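Local atomic coordinates of putative branched-chain amino acid ABC transporter, periplasmic branched-chain amino acid-binding protein (Pseudomonas protegens Pf-5, PDB entry 4RU0), a protein that probably binds a small solute such as a branched-chain amino acid in the periplasm and delivers it to an ABC transporter. Residues T156-A161 and D426-A431; T139-G144 and N150-L155; S387-E392 and L420-I425; S190-E195 and D267-S272. All coordinates share one frame; numbering follows the deposited sequence.

The four contacts illustrate how a bilobed binding protein combines a lined cleft with a braced base. Contacts 1 and 3 share helix 418-435 and are only partly buried: one places a lysine on a tyrosine hydroxyl, the other an arginine on a backbone carbonyl. Contact 2, fully buried, turns to apolar packing against a proline ring. It touches both of these, and their centres lie within about 8 Å of its own. Contact 4 is also buried and nearest the chain's centre, but its aromatic rings line the ligand pocket. Between the centres of contacts 3 and 4 lie about 20 Å, whereas Phe-157 and Glu-160 of contact 1 reach across to contact 4.

Contact 1 of 4, residues T156-A161 and D426-A431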
loop_
_atom_site.group_PDB
_atom_site.type_symbol
_atom_site.label_atom_id
_atom_site.label_comp_id
_atom_site.label_asym_id
_atom_site.label_seq_id
_atom_site.Cartn_x
_atom_site.Cartn_y
_atom_site.Cartn_z
ATOM N N THR A 156 -3.219 -4.648 4.523
ATOM C CA THR A 156 -4.232 -3.847 5.174
ATOM C C THR A 156 -3.697 -3.307 6.483
ATOM O O THR A 156 -2.781 -3.851 7.050
ATOM C CB THR A 156 -5.510 -4.627 5.457
ATOM O OG1 THR A 156 -5.248 -5.654 6.406
ATOM C CG2 THR A 156 -6.048 -5.233 4.191
ATOM N N PHE A 157 -4.291 -2.234 6.958
ATOM C CA PHE A 157 -3.904 -1.657 8.238
ATOM C C PHE A 157 -4.060 -2.641 9.398
ATOM O O PHE A 157 -3.344 -2.544 10.398
ATOM C CB PHE A 157 -4.714 -0.390 8.502
ATOM C CG PHE A 157 -4.446 0.708 7.515
ATOM C CD1 PHE A 157 -3.143 1.087 7.216
ATOM C CD2 PHE A 157 -5.494 1.345 6.861
ATOM C CE1 PHE A 157 -2.889 2.099 6.295
ATOM C CE2 PHE A 157 -5.249 2.354 5.935
ATOM C CZ PHE A 157 -3.944 2.732 5.654
ATOM N N TYR A 158 -4.973 -3.600 9.268
ATOM C CA TYR A 158 -5.101 -4.630 10.297
ATOM C C TYR A 158 -3.844 -5.491 10.330
ATOM O O TYR A 158 -3.258 -5.702 11.390
ATOM C CB TYR A 158 -6.337 -5.506 10.068
ATOM C CG TYR A 158 -7.617 -4.919 10.617
ATOM C CD1 TYR A 158 -7.785 -3.545 10.727
ATOM C CD2 TYR A 158 -8.662 -5.739 11.027
ATOM C CE1 TYR A 158 -8.961 -3.005 11.223
ATOM C CE2 TYR A 158 -9.841 -5.208 11.527
ATOM C CZ TYR A 158 -9.983 -3.838 11.626
ATOM O OH TYR A 158 -11.147 -3.290 12.121
ATOM N N SER A 159 -3.428 -5.983 9.166
ATOM C CA SER A 159 -2.197 -6.762 9.074
ATOM C C SER A 159 -0.980 -5.941 9.485
ATOM O O SER A 159 -0.054 -6.466 10.088
ATOM C CB SER A 159 -1.998 -7.295 7.655
ATOM O OG SER A 159 -3.025 -8.194 7.297
ATOM N N GLU A 160 -0.989 -4.655 9.144
ATOM C CA GLU A 160 0.130 -3.780 9.465
ATOM C C GLU A 160 0.339 -3.728 10.973
ATOM O O GLU A 160 1.472 -3.779 11.450
ATOM C CB GLU A 160 -0.086 -2.371 8.924
ATOM C CG GLU A 160 1.163 -1.504 9.021
ATOM C CD GLU A 160 0.881 -0.036 8.763
ATOM O OE1 GLU A 160 -0.268 0.407 8.993
ATOM O OE2 GLU A 160 1.811 0.678 8.335
ATOM N N ALA A 161 -0.762 -3.642 11.713
ATOM C CA ALA A 161 -0.709 -3.659 13.167
ATOM C C ALA A 161 -0.002 -4.916 13.644
ATOM O O ALA A 161 0.903 -4.846 14.475
ATOM C CB ALA A 161 -2.109 -3.575 13.758
ATOM N N ASP A 426 -13.819 -11.008 9.533
ATOM C CA ASP A 426 -15.083 -11.697 9.279
ATOM C C ASP A 426 -16.259 -10.925 9.873
ATOM O O ASP A 426 -17.285 -10.740 9.218
ATOM C CB ASP A 426 -15.060 -13.119 9.843
ATOM C CG ASP A 426 -14.187 -14.063 9.027
ATOM O OD1 ASP A 426 -13.943 -13.779 7.836
ATOM O OD2 ASP A 426 -13.752 -15.096 9.579
ATOM N N GLU A 427 -16.092 -10.464 11.109
ATOM C CA GLU A 427 -17.129 -9.694 11.787
ATOM C C GLU A 427 -17.475 -8.408 11.042
ATOM O O GLU A 427 -18.644 -8.113 10.794
ATOM C CB GLU A 427 -16.694 -9.348 13.210
ATOM C CG GLU A 427 -17.670 -8.423 13.925
ATOM C CD GLU A 427 -16.973 -7.397 14.800
ATOM O OE1 GLU A 427 -16.237 -7.798 15.729
ATOM O OE2 GLU A 427 -17.168 -6.186 14.556
ATOM N N LYS A 428 -16.446 -7.648 10.693
ATOM C CA LYS A 428 -16.622 -6.355 10.048
ATOM C C LYS A 428 -17.288 -6.503 8.674
ATOM O O LYS A 428 -18.194 -5.746 8.331
ATOM C CB LYS A 428 -15.269 -5.653 9.927
ATOM C CG LYS A 428 -15.345 -4.170 9.598
ATOM C CD LYS A 428 -14.013 -3.488 9.913
ATOM C CE LYS A 428 -14.074 -1.983 9.685
ATOM N NZ LYS A 428 -12.848 -1.318 10.219
ATOM N N ALA A 429 -16.846 -7.491 7.900
ATOM C CA ALA A 429 -17.405 -7.739 6.576
ATOM C C ALA A 429 -18.849 -8.225 6.647
ATOM O O ALA A 429 -19.636 -7.983 5.730
ATOM C CB ALA A 429 -16.556 -8.748 5.824
ATOM N N ALA A 430 -19.194 -8.918 7.728
ATOM C CA ALA A 430 -20.538 -9.467 7.879
ATOM C C ALA A 430 -21.511 -8.369 8.268
ATOM O O ALA A 430 -22.641 -8.329 7.779
ATOM C CB ALA A 430 -20.553 -10.586 8.909
ATOM N N ALA A 431 -21.066 -7.482 9.154
ATOM C CA ALA A 431 -21.856 -6.313 9.529
ATOM C C ALA A 431 -22.186 -5.488 8.286
ATOM O O ALA A 431 -23.320 -5.044 8.108
ATOM C CB ALA A 431 -21.112 -5.472 10.551
#
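Tyr-158 and Lys-428 carry this contact alone, each reaching out from its own helix to meet at its polar end. The tyrosine ring leaves helix 157-172 with CG opposite the carbonyl carbon (chi1 -84°), a turn that sends the hydroxyl toward helix 418-435. Lys-428 answers with an almost fully extended chain, and the two side chains cross obliquely. Its NZ donates to Tyr-158 OH at 3.2 Å, while CD lies 3.6 Å from the same oxygen, so the hydroxyl meets the aliphatic stem as well as the ammonium group. The backbones stay far apart, with 11.7 Å between the CA atoms of Tyr-158 and Lys-428.

The root of the tyrosine is set by the start of its helix. Thr-156 is the N-cap: its OG1 accepts a weak but straight bond from Ser-159 N at 3.3 Å, and Glu-392 OE2 takes both Thr-156 N and Ser-159 OG. Farther out, the ring of Tyr-158 packs on Leu-424 and Ile-425 of helix 418-435 and on Pro-199 of helix 197-207.

A single bond between two long side chains is a light link between helices. The ammonium group also has a long, weak ion pair with Glu-195, and its positive charge would probably polarise the phenol oxygen that accepts from it.

Contact 2 of 4, residues T139-G144 and N150-L155; sequences TEATDG and NFPVML
Ala-141 and Thr-142 lie against Asn-150 and Pro-152, and the turn that presents them begins at Thr-139. The carbonyl oxygen of Thr-139 is gripped twice by Thr-142, by its backbone N at 3.0 Å and by OG1 at 2.7 Å, the hydroxyl arriving in the carbonyl plane. Glu-140 points away from the partner segment and packs on Lys-428 of helix 418-435. Ala-141 then turns its methyl group inward: CB sits 3.7 Å from Asn-150 OD1 and 3.8 Å from Pro-152 CD. With CG anti to the backbone N (chi1 -161°), the amide of Asn-150 lies alongside that methyl, while its ND2 is held by Ser-121 OG.

This is a short 3-10 turn in the connection between two parallel strands, 131-132 and 150-151, folded back onto the second of them as it ends. Pro-152 follows that strand as the centre of an inverse gamma turn, its ring packed against the 3-10 turn, with CD 3.5 Å from Ala-141 O. Replacing the proline with glycine would probably leave a gap beside Ala-141 and give the backbone freedom to unwind from the gamma turn.

At Thr-142 the packing continues more loosely, Pro-152 CG approaching the backbone N at 3.9 Å. The carbonyl of Thr-142 is taken by the backbone of His-391, and Asp-143 turns away, its OD1 bonded to Thr-145 OG1.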
loop_
_atom_site.group_PDB
_atom_site.type_symbol
_atom_site.label_atom_id
_atom_site.label_comp_id
_atom_site.label_asym_id
_atom_site.label_seq_id
_atom_site.Cartn_x
_atom_site.Cartn_y
_atom_site.Cartn_z
ATOM N N THR A 139 -10.509 -2.308 4.930
ATOM C CA THR A 139 -9.874 -3.516 5.444
ATOM C C THR A 139 -10.829 -4.712 5.364
ATOM O O THR A 139 -10.404 -5.833 5.099
ATOM C CB THR A 139 -9.371 -3.343 6.909
ATOM O OG1 THR A 139 -10.470 -3.034 7.770
ATOM C CG2 THR A 139 -8.340 -2.223 6.993
ATOM N N GLU A 140 -12.121 -4.472 5.558
ATOM C CA GLU A 140 -13.090 -5.559 5.499
ATOM C C GLU A 140 -13.228 -6.119 4.081
ATOM O O GLU A 140 -13.807 -7.184 3.888
ATOM C CB GLU A 140 -14.457 -5.107 6.031
ATOM C CG GLU A 140 -15.141 -4.018 5.227
ATOM C CD GLU A 140 -14.677 -2.629 5.612
ATOM O OE1 GLU A 140 -13.751 -2.529 6.447
ATOM O OE2 GLU A 140 -15.240 -1.641 5.084
ATOM N N ALA A 141 -12.679 -5.422 3.092
ATOM C CA ALA A 141 -12.705 -5.928 1.725
ATOM C C ALA A 141 -11.683 -7.051 1.547
ATOM O O ALA A 141 -11.526 -7.593 0.450
ATOM C CB ALA A 141 -12.455 -4.810 0.729
ATOM N N THR A 142 -10.989 -7.399 2.626
ATOM C CA THR A 142 -10.173 -8.605 2.640
ATOM C C THR A 142 -11.067 -9.812 2.357
ATOM O O THR A 142 -10.675 -10.739 1.644
ATOM C CB THR A 142 -9.451 -8.797 3.988
ATOM O OG1 THR A 142 -8.650 -7.645 4.282
ATOM C CG2 THR A 142 -8.554 -10.023 3.946
ATOM N N ASP A 143 -12.275 -9.784 2.918
ATOM C CA ASP A 143 -13.260 -10.837 2.698
ATOM C C ASP A 143 -13.950 -10.635 1.352
ATOM O O ASP A 143 -14.957 -9.934 1.255
ATOM C CB ASP A 143 -14.292 -10.854 3.832
ATOM C CG ASP A 143 -15.185 -12.094 3.813
ATOM O OD1 ASP A 143 -15.232 -12.807 2.785
ATOM O OD2 ASP A 143 -15.855 -12.355 4.839
ATOM N N GLY A 144 -13.413 -11.264 0.315
ATOM C CA GLY A 144 -13.966 -11.123 -1.018
ATOM C C GLY A 144 -15.315 -11.785 -1.227
ATOM O O GLY A 144 -15.887 -11.678 -2.311
ATOM N N ASN A 150 -13.549 -5.508 -4.827
ATOM C CA ASN A 150 -12.710 -4.590 -4.062
ATOM C C ASN A 150 -11.500 -5.330 -3.485
ATOM O O ASN A 150 -11.659 -6.295 -2.737
ATOM C CB ASN A 150 -13.523 -3.932 -2.946
ATOM C CG ASN A 150 -12.873 -2.670 -2.414
ATOM O OD1 ASN A 150 -11.662 -2.622 -2.195
ATOM N ND2 ASN A 150 -13.680 -1.635 -2.208
ATOM N N PHE A 151 -10.296 -4.879 -3.835
ATOM C CA PHE A 151 -9.069 -5.582 -3.457
ATOM C C PHE A 151 -8.051 -4.701 -2.723
ATOM O O PHE A 151 -7.229 -4.035 -3.358
ATOM C CB PHE A 151 -8.395 -6.181 -4.701
ATOM C CG PHE A 151 -9.163 -7.308 -5.337
ATOM C CD1 PHE A 151 -8.808 -8.629 -5.095
ATOM C CD2 PHE A 151 -10.232 -7.050 -6.186
ATOM C CE1 PHE A 151 -9.506 -9.672 -5.686
ATOM C CE2 PHE A 151 -10.936 -8.090 -6.776
ATOM C CZ PHE A 151 -10.572 -9.402 -6.528
ATOM N N PRO A 152 -8.053 -4.729 -1.402
ATOM C CA PRO A 152 -7.034 -4.002 -0.652
ATOM C C PRO A 152 -5.767 -4.852 -0.565
ATOM O O PRO A 152 -5.470 -5.455 0.438
ATOM C CB PRO A 152 -7.672 -3.858 0.710
ATOM C CG PRO A 152 -8.465 -5.078 0.855
ATOM C CD PRO A 152 -8.941 -5.472 -0.506
ATOM N N VAL A 153 -5.048 -4.901 -1.670
ATOM C CA VAL A 153 -3.951 -5.829 -1.873
ATOM C C VAL A 153 -2.672 -5.611 -1.076
ATOM O O VAL A 153 -2.230 -4.494 -0.868
ATOM C CB VAL A 153 -3.579 -5.959 -3.357
ATOM C CG1 VAL A 153 -2.941 -7.304 -3.606
ATOM C CG2 VAL A 153 -4.807 -5.835 -4.220
HETATM N N MSE A 154 -2.085 -6.734 -0.691
HETATM C CA MSE A 154 -0.802 -6.817 -0.026
HETATM C C MSE A 154 -0.775 -6.478 1.437
HETATM O O MSE A 154 -0.295 -7.294 2.229
HETATM C CB MSE A 154 0.155 -5.909 -0.764
HETATM C CG MSE A 154 1.471 -6.621 -0.969
HETATM SE SE MSE A 154 2.485 -5.567 -2.245
HETATM C CE MSE A 154 2.043 -6.690 -3.781
ATOM N N LEU A 155 -1.205 -5.291 1.815
ATOM C CA LEU A 155 -1.226 -4.955 3.211
ATOM C C LEU A 155 -2.414 -4.130 3.625
ATOM O O LEU A 155 -2.562 -3.024 3.190
ATOM C CB LEU A 155 0.071 -4.233 3.577
ATOM C CG LEU A 155 0.364 -4.113 5.063
ATOM C CD1 LEU A 155 0.568 -5.476 5.673
ATOM C CD2 LEU A 155 1.561 -3.239 5.300
#

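Contact 3 of 4, residues S387-E392 and L420-I425; sequences SCRDHE and LLRPLI
Arg-422 reaches from its helix to the backbone carbonyl of Arg-389, and its side chain can be followed outward atom by atom. From CB the chain runs with CG anti to the backbone N (chi1 -173°), then bends at chi2, which swings the rest toward the loop. CG passes 4.0 Å from Arg-389 NH2 and CD 3.6 Å from the same nitrogen. NE comes within 3.4 Å of it as well, but two donors cannot bond; NE is instead in a salt bridge with Asp-426 OD1. Arg-389 O lies close to the guanidinium plane, and NH1 (3.0 Å) and NH2 (3.1 Å) both donate to it, end-on, through bent bonds.

The guanidinium is flanked on both faces: Ile-425 CG2 sits 4.2 Å above one, and Arg-389 NH2 lies off-centre over the opposite one. Because Arg-389 bends at chi3, its own guanidinium folds back across this group, the planes 32° apart. The like charges are probably eased by Asp-426. A leucine here would probably leave Arg-389 O without its two donors and Asp-426 without its partner.

Asp-390, which follows Arg-389 in the loop, makes an Asx turn to Glu-392 N and a salt bridge to Arg-418. The loop, also tied to the C-terminal tail by the Cys-388–Cys-443 disulfide, joins strand 384-385 to strand 396-402 and lies beside helix 418-435.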
loop_
_atom_site.group_PDB
_atom_site.type_symbol
_atom_site.label_atom_id
_atom_site.label_comp_id
_atom_site.label_asym_id
_atom_site.label_seq_id
_atom_site.Cartn_x
_atom_site.Cartn_y
_atom_site.Cartn_z
ATOM N N SER A 387 -7.169 -15.328 -2.697
ATOM C CA SER A 387 -8.275 -16.248 -2.893
ATOM C C SER A 387 -9.562 -15.442 -2.856
ATOM O O SER A 387 -9.533 -14.240 -2.583
ATOM C CB SER A 387 -8.292 -17.338 -1.821
ATOM O OG SER A 387 -8.749 -16.824 -0.577
ATOM N N CYS A 388 -10.684 -16.097 -3.128
ATOM C CA CYS A 388 -11.983 -15.450 -3.011
ATOM C C CYS A 388 -12.212 -14.999 -1.568
ATOM O O CYS A 388 -12.852 -13.984 -1.311
ATOM C CB CYS A 388 -13.096 -16.395 -3.458
ATOM S SG CYS A 388 -14.749 -15.916 -2.897
ATOM N N ARG A 389 -11.658 -15.761 -0.636
ATOM C CA ARG A 389 -11.790 -15.495 0.787
ATOM C C ARG A 389 -10.810 -14.411 1.257
ATOM O O ARG A 389 -11.013 -13.786 2.301
ATOM C CB ARG A 389 -11.560 -16.794 1.566
ATOM C CG ARG A 389 -12.078 -16.807 2.985
ATOM C CD ARG A 389 -11.502 -17.998 3.736
ATOM N NE ARG A 389 -10.054 -17.880 3.888
ATOM C CZ ARG A 389 -9.455 -17.467 5.000
ATOM N NH1 ARG A 389 -8.131 -17.379 5.055
ATOM N NH2 ARG A 389 -10.184 -17.149 6.061
ATOM N N ASP A 390 -9.752 -14.188 0.480
ATOM C CA ASP A 390 -8.666 -13.302 0.899
ATOM C C ASP A 390 -8.179 -12.382 -0.214
ATOM O O ASP A 390 -7.335 -12.759 -1.022
ATOM C CB ASP A 390 -7.492 -14.130 1.429
ATOM C CG ASP A 390 -6.283 -13.278 1.782
ATOM O OD1 ASP A 390 -6.459 -12.086 2.115
ATOM O OD2 ASP A 390 -5.149 -13.801 1.725
ATOM N N HIS A 391 -8.689 -11.157 -0.225
ATOM C CA HIS A 391 -8.313 -10.183 -1.241
ATOM C C HIS A 391 -7.080 -9.362 -0.842
ATOM O O HIS A 391 -6.711 -8.406 -1.526
ATOM C CB HIS A 391 -9.496 -9.256 -1.537
ATOM C CG HIS A 391 -10.539 -9.877 -2.418
ATOM N ND1 HIS A 391 -11.575 -9.152 -2.964
ATOM C CD2 HIS A 391 -10.697 -11.149 -2.851
ATOM C CE1 HIS A 391 -12.331 -9.954 -3.701
ATOM N NE2 HIS A 391 -11.816 -11.173 -3.643
ATOM N N GLU A 392 -6.440 -9.746 0.259
ATOM C CA GLU A 392 -5.198 -9.104 0.675
ATOM C C GLU A 392 -4.014 -9.891 0.137
ATOM O O GLU A 392 -3.200 -9.369 -0.621
ATOM C CB GLU A 392 -5.108 -8.992 2.201
ATOM C CG GLU A 392 -3.884 -8.217 2.665
ATOM C CD GLU A 392 -3.708 -8.212 4.178
ATOM O OE1 GLU A 392 -4.357 -9.027 4.868
ATOM O OE2 GLU A 392 -2.912 -7.387 4.676
ATOM N N LEU A 420 -4.893 -14.810 13.336
ATOM C CA LEU A 420 -5.303 -14.244 14.610
ATOM C C LEU A 420 -6.305 -13.099 14.441
ATOM O O LEU A 420 -7.240 -12.960 15.229
ATOM C CB LEU A 420 -4.072 -13.759 15.375
ATOM C CG LEU A 420 -4.295 -13.078 16.721
ATOM C CD1 LEU A 420 -5.064 -13.998 17.652
ATOM C CD2 LEU A 420 -2.954 -12.692 17.325
ATOM N N LEU A 421 -6.108 -12.288 13.404
ATOM C CA LEU A 421 -6.953 -11.117 13.159
ATOM C C LEU A 421 -8.233 -11.425 12.388
ATOM O O LEU A 421 -9.168 -10.622 12.388
ATOM C CB LEU A 421 -6.173 -10.057 12.386
ATOM C CG LEU A 421 -4.902 -9.512 13.013
ATOM C CD1 LEU A 421 -4.149 -8.689 11.977
ATOM C CD2 LEU A 421 -5.239 -8.675 14.232
ATOM N N ARG A 422 -8.267 -12.578 11.727
ATOM C CA ARG A 422 -9.367 -12.934 10.829
ATOM C C ARG A 422 -10.782 -12.807 11.432
ATOM O O ARG A 422 -11.707 -12.411 10.725
ATOM C CB ARG A 422 -9.162 -14.354 10.297
ATOM C CG ARG A 422 -10.163 -14.766 9.223
ATOM C CD ARG A 422 -9.935 -14.017 7.912
ATOM N NE ARG A 422 -11.123 -14.048 7.066
ATOM C CZ ARG A 422 -11.144 -13.763 5.766
ATOM N NH1 ARG A 422 -10.028 -13.429 5.128
ATOM N NH2 ARG A 422 -12.292 -13.824 5.098
ATOM N N PRO A 423 -10.966 -13.147 12.725
ATOM C CA PRO A 423 -12.324 -12.947 13.252
ATOM C C PRO A 423 -12.797 -11.490 13.227
ATOM O O PRO A 423 -13.987 -11.246 13.040
ATOM C CB PRO A 423 -12.212 -13.459 14.691
ATOM C CG PRO A 423 -11.152 -14.499 14.620
ATOM C CD PRO A 423 -10.142 -13.950 13.649
ATOM N N LEU A 424 -11.883 -10.543 13.409
ATOM C CA LEU A 424 -12.232 -9.129 13.317
ATOM C C LEU A 424 -12.674 -8.777 11.908
ATOM O O LEU A 424 -13.622 -8.019 11.706
ATOM C CB LEU A 424 -11.052 -8.244 13.719
ATOM C CG LEU A 424 -10.662 -8.285 15.191
ATOM C CD1 LEU A 424 -9.542 -7.291 15.459
ATOM C CD2 LEU A 424 -11.874 -7.984 16.048
ATOM N N ILE A 425 -11.966 -9.327 10.931
ATOM C CA ILE A 425 -12.301 -9.098 9.538
ATOM C C ILE A 425 -13.647 -9.732 9.190
ATOM O O ILE A 425 -14.517 -9.064 8.626
ATOM C CB ILE A 425 -11.205 -9.636 8.613
ATOM C CG1 ILE A 425 -9.985 -8.712 8.675
ATOM C CG2 ILE A 425 -11.730 -9.796 7.183
ATOM C CD1 ILE A 425 -8.941 -9.010 7.639
#

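Contact 4 of 4, residues S190-E195 and D267-S272. With P3G (3,6,9,12,15-pentaoxaheptadecane), chain C.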
loop_
_atom_site.group_PDB
_atom_site.type_symbol
_atom_site.label_atom_id
_atom_site.label_comp_id
_atom_site.label_asym_id
_atom_site.label_seq_id
_atom_site.Cartn_x
_atom_site.Cartn_y
_atom_site.Cartn_z
ATOM N N SER A 190 -8.651 10.255 12.166
ATOM C CA SER A 190 -9.378 10.042 10.918
ATOM C C SER A 190 -9.637 8.547 10.782
ATOM O O SER A 190 -9.155 7.767 11.602
ATOM C CB SER A 190 -8.586 10.567 9.720
ATOM O OG SER A 190 -7.339 9.897 9.602
ATOM N N ALA A 191 -10.400 8.147 9.767
ATOM C CA ALA A 191 -10.665 6.730 9.539
ATOM C C ALA A 191 -9.347 5.993 9.371
ATOM O O ALA A 191 -9.170 4.891 9.893
ATOM C CB ALA A 191 -11.549 6.527 8.318
ATOM N N TYR A 192 -8.424 6.621 8.650
ATOM C CA TYR A 192 -7.075 6.089 8.477
ATOM C C TYR A 192 -6.374 5.839 9.810
ATOM O O TYR A 192 -5.724 4.813 9.978
ATOM C CB TYR A 192 -6.239 7.041 7.615
ATOM C CG TYR A 192 -4.751 6.965 7.867
ATOM C CD1 TYR A 192 -3.987 5.929 7.341
ATOM C CD2 TYR A 192 -4.108 7.939 8.613
ATOM C CE1 TYR A 192 -2.623 5.865 7.564
ATOM C CE2 TYR A 192 -2.750 7.889 8.839
ATOM C CZ TYR A 192 -2.012 6.849 8.314
ATOM O OH TYR A 192 -0.660 6.803 8.548
ATOM N N GLY A 193 -6.501 6.774 10.746
ATOM C CA GLY A 193 -5.796 6.665 12.013
ATOM C C GLY A 193 -6.481 5.737 13.003
ATOM O O GLY A 193 -5.828 5.104 13.834
ATOM N N ARG A 194 -7.802 5.652 12.908
ATOM C CA ARG A 194 -8.590 4.836 13.820
ATOM C C ARG A 194 -8.641 3.356 13.417
ATOM O O ARG A 194 -9.092 2.521 14.205
ATOM C CB ARG A 194 -10.015 5.394 13.923
ATOM C CG ARG A 194 -10.120 6.782 14.553
ATOM C CD ARG A 194 -11.565 7.272 14.508
ATOM N NE ARG A 194 -11.695 8.671 14.906
ATOM C CZ ARG A 194 -12.826 9.223 15.345
ATOM N NH1 ARG A 194 -13.931 8.494 15.456
ATOM N NH2 ARG A 194 -12.848 10.507 15.685
ATOM N N GLU A 195 -8.177 3.032 12.208
ATOM C CA GLU A 195 -8.294 1.669 11.682
ATOM C C GLU A 195 -7.587 0.643 12.547
ATOM O O GLU A 195 -8.036 -0.493 12.640
ATOM C CB GLU A 195 -7.743 1.569 10.247
ATOM C CG GLU A 195 -8.780 1.735 9.147
ATOM C CD GLU A 195 -9.999 0.834 9.327
ATOM O OE1 GLU A 195 -9.900 -0.387 9.076
ATOM O OE2 GLU A 195 -11.064 1.356 9.716
ATOM N N ASP A 267 3.939 4.357 10.184
ATOM C CA ASP A 267 3.035 3.709 9.242
ATOM C C ASP A 267 3.657 3.688 7.846
ATOM O O ASP A 267 4.573 4.463 7.557
ATOM C CB ASP A 267 1.704 4.458 9.216
ATOM C CG ASP A 267 0.606 3.676 8.552
ATOM O OD1 ASP A 267 0.483 3.752 7.311
ATOM O OD2 ASP A 267 -0.148 2.996 9.281
ATOM N N ILE A 268 3.161 2.825 6.970
ATOM C CA ILE A 268 3.685 2.794 5.605
ATOM C C ILE A 268 3.388 4.111 4.889
ATOM O O ILE A 268 4.096 4.496 3.967
ATOM C CB ILE A 268 3.118 1.617 4.793
ATOM C CG1 ILE A 268 1.604 1.747 4.615
ATOM C CG2 ILE A 268 3.477 0.290 5.460
ATOM C CD1 ILE A 268 1.039 0.805 3.583
ATOM N N TRP A 269 2.362 4.821 5.343
ATOM C CA TRP A 269 2.033 6.125 4.778
ATOM C C TRP A 269 2.726 7.251 5.539
ATOM O O TRP A 269 2.327 8.409 5.466
ATOM C CB TRP A 269 0.515 6.321 4.759
ATOM C CG TRP A 269 -0.128 5.263 3.936
ATOM C CD1 TRP A 269 -0.847 4.204 4.385
ATOM C CD2 TRP A 269 -0.059 5.132 2.514
ATOM N NE1 TRP A 269 -1.253 3.428 3.330
ATOM C CE2 TRP A 269 -0.780 3.978 2.168
ATOM C CE3 TRP A 269 0.533 5.889 1.498
ATOM C CZ2 TRP A 269 -0.924 3.553 0.848
ATOM C CZ3 TRP A 269 0.391 5.468 0.187
ATOM C CH2 TRP A 269 -0.332 4.312 -0.126
ATOM N N ALA A 270 3.774 6.888 6.267
ATOM C CA ALA A 270 4.648 7.862 6.909
ATOM C C ALA A 270 6.090 7.419 6.717
ATOM O O ALA A 270 6.937 7.647 7.570
ATOM C CB ALA A 270 4.312 8.003 8.393
ATOM N N SER A 271 6.355 6.781 5.584
ATOM C CA SER A 271 7.627 6.108 5.357
ATOM C C SER A 271 8.450 6.715 4.228
ATOM O O SER A 271 9.424 6.112 3.781
ATOM C CB SER A 271 7.385 4.628 5.056
ATOM O OG SER A 271 6.596 4.480 3.889
ATOM N N SER A 272 8.070 7.903 3.770
ATOM C CA SER A 272 8.786 8.546 2.678
ATOM C C SER A 272 9.849 9.531 3.153
ATOM O O SER A 272 9.811 10.003 4.282
ATOM C CB SER A 272 7.815 9.279 1.757
ATOM O OG SER A 272 8.522 10.248 1.004
HETATM O O3 P3G C . -0.697 7.666 -3.649
HETATM C C7 P3G C . -1.577 6.687 -3.126
HETATM C C8 P3G C . -2.757 7.381 -2.472
HETATM O O4 P3G C . -3.293 6.521 -1.476
HETATM C C9 P3G C . -3.712 7.242 -0.332
HETATM C C10 P3G C . -3.246 6.483 0.889
HETATM O O5 P3G C . -4.155 6.707 1.951
HETATM C C11 P3G C . -3.486 7.092 3.135
HETATM C C12 P3G C . -4.502 7.618 4.130
HETATM O O6 P3G C . -4.082 8.883 4.607
HETATM C C13 P3G C . -5.120 9.572 5.264
HETATM C C14 P3G C . -5.695 10.599 4.321
HETATM O O7 P3G C . -6.947 11.043 4.820
#
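Three first torsions bring Tyr-192, Asp-267 and Trp-269 together. Tyr-192 and Asp-267 both hold CG roughly opposite their backbone nitrogens (chi1 154° and -165°), whereas Trp-269 turns CG opposite its carbonyl carbon, laying the indole beside the tyrosine. Tyr-192 reaches Asp-267 end-on from the opposite direction: its OH lies 3.4 Å from Asp-267 CB, and OD1 is at the edge of the ring, near its plane. Ring and carboxylate are nearly perpendicular, and the hydroxyl is not bonded to OD1; it is satisfied by the carbonyl of Thr-242. Tyr-192 CE1 meets Trp-269 CD1 at 4.0 Å.

The carboxylate has its own duties. OD1 uses its anti lone pair to accept from Trp-269 N at 2.9 Å, almost straight, which makes an Asx turn and fixes the start of the tryptophan backbone. OD2 is in a salt bridge with Arg-241. On the indole, NE1, next to the CD1 that meets the tyrosine, donates to Gly-135 O, which fixes the rotation of the ring.

Both rings then offer a face to the bound 3,6,9,12,15-pentaoxaheptadecane. Its C10 lies 3.5 Å above the plane of Trp-269, and its O6 lies 3.8 Å above that of Tyr-192. With Tyr-41 and Trp-243 they make up the pocket around this polyether, which probably occupies the solute-binding cleft between the two lobes of a periplasmic binding protein of the leucine-binding family.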